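Local coordinates for ribosomal-protein-S5-alanine N-acetyltransferase (Vibrio fischeri, PDB 3IGR) that probably transfers the acetyl group of acetyl-CoA to the N-terminal alanine of ribosomal protein uS5, at residues P36-P39 with K40-H43. Sequence-based numbering, arbitrary orientation.
Sequences PWEP and KRSH
A salt bridge joins E38 to R41, three residues further along an irregular, extended piece of chain. One carboxylate oxygen, OE2 of E38, lies 2.9 Å from NH2 of R41. The hydrogen bond within this pair is weak, its N-H...O angle only 116°; the carboxylate and guanidinium planes are turned 59° from each other. The two groups therefore do not meet as a coplanar, two-pronged pair, and electrostatic attraction probably contributes more than directional bonding. E38 reaches out with its chain extended beyond CG, whereas R41 is bent about its CB-CG bond (chi2 91°), which folds the guanidinium back toward the residues that precede it.

This bridge spans part of the surface loop between helices 31-34 and 48-63, within the GNAT acetyltransferase domain. The loop runs without regular secondary structure here; the side chain of R41 touches F46 further along the same loop, and that of W37 reaches N141 in a different loop, just before helix 142-150.

Nonpolar and backbone contacts accompany the charge pair. CB of E38 sits over one face of the guanidinium, 4.0 Å above its plane and displaced toward the rim. The P39 ring lies alongside the arginine and points the same way, its CD 3.9 Å from NH1 of R41. On the aliphatic part of that side chain, CD of R41 comes within 3.0 Å of the carbonyl oxygen of P39. K40, between the bridged residues, has CB pointing away from 36-39 although CB itself lies 3.7 Å from C of P39; its side chain is extended, and a bound sodium ion is about 4 Å from that side chain.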
# COMPACT_ATOMS: atom_id res chain seq x y z
N PRO A 36 -27.22 7.75 -3.52
CA PRO A 36 -26.76 7.84 -4.92
C PRO A 36 -25.87 6.67 -5.36
O PRO A 36 -25.70 6.43 -6.56
CB PRO A 36 -25.94 9.15 -4.95
CG PRO A 36 -26.12 9.79 -3.64
CD PRO A 36 -26.53 8.75 -2.67
N TRP A 37 -25.33 5.93 -4.40
CA TRP A 37 -24.33 4.91 -4.70
C TRP A 37 -24.81 3.46 -4.61
O TRP A 37 -24.19 2.55 -5.16
CB TRP A 37 -23.14 5.12 -3.77
CG TRP A 37 -22.50 6.46 -3.94
CD1 TRP A 37 -22.58 7.52 -3.08
CD2 TRP A 37 -21.69 6.89 -5.03
NE1 TRP A 37 -21.86 8.58 -3.56
CE2 TRP A 37 -21.30 8.23 -4.76
CE3 TRP A 37 -21.25 6.28 -6.22
CZ2 TRP A 37 -20.48 8.96 -5.63
CZ3 TRP A 37 -20.44 7.02 -7.08
CH2 TRP A 37 -20.07 8.34 -6.78
N GLU A 38 -25.93 3.23 -3.92
CA GLU A 38 -26.37 1.88 -3.62
C GLU A 38 -27.84 1.68 -3.96
O GLU A 38 -28.57 2.64 -4.08
CB GLU A 38 -26.07 1.54 -2.15
CG GLU A 38 -24.57 1.29 -1.89
CD GLU A 38 -24.25 1.01 -0.43
OE1 GLU A 38 -23.06 0.88 -0.09
OE2 GLU A 38 -25.20 0.93 0.38
N PRO A 39 -28.28 0.42 -4.14
CA PRO A 39 -29.70 0.22 -4.45
C PRO A 39 -30.63 0.77 -3.37
O PRO A 39 -30.23 0.83 -2.19
CB PRO A 39 -29.83 -1.30 -4.52
CG PRO A 39 -28.45 -1.77 -4.90
CD PRO A 39 -27.52 -0.84 -4.18
N LYS A 40 -31.82 1.22 -3.77
CA LYS A 40 -32.90 1.61 -2.83
C LYS A 40 -33.03 0.57 -1.72
O LYS A 40 -33.03 -0.64 -2.00
CB LYS A 40 -34.24 1.71 -3.59
CG LYS A 40 -35.43 2.17 -2.75
CD LYS A 40 -36.74 2.17 -3.56
CE LYS A 40 -37.92 2.65 -2.70
NZ LYS A 40 -39.23 2.50 -3.44
N ARG A 41 -33.13 1.03 -0.48
CA ARG A 41 -33.37 0.13 0.64
C ARG A 41 -34.76 0.31 1.22
O ARG A 41 -35.32 1.41 1.20
CB ARG A 41 -32.33 0.29 1.75
CG ARG A 41 -31.08 -0.52 1.53
CD ARG A 41 -30.07 0.30 0.77
NE ARG A 41 -28.69 -0.14 0.94
CZ ARG A 41 -28.11 -1.15 0.29
NH1 ARG A 41 -28.78 -1.88 -0.60
NH2 ARG A 41 -26.84 -1.43 0.53
N SER A 42 -35.32 -0.79 1.70
CA SER A 42 -36.59 -0.76 2.43
C SER A 42 -36.44 -0.01 3.76
O SER A 42 -35.31 0.26 4.22
CB SER A 42 -37.05 -2.19 2.70
OG SER A 42 -36.16 -2.79 3.65
N HIS A 43 -37.57 0.31 4.39
CA HIS A 43 -37.57 0.98 5.70
C HIS A 43 -36.91 0.12 6.78
O HIS A 43 -36.13 0.63 7.59
CB HIS A 43 -39.00 1.39 6.13
CG HIS A 43 -39.05 2.11 7.45
ND1 HIS A 43 -39.79 1.65 8.52
CD2 HIS A 43 -38.43 3.23 7.88
CE1 HIS A 43 -39.64 2.48 9.54
NE2 HIS A 43 -38.82 3.44 9.18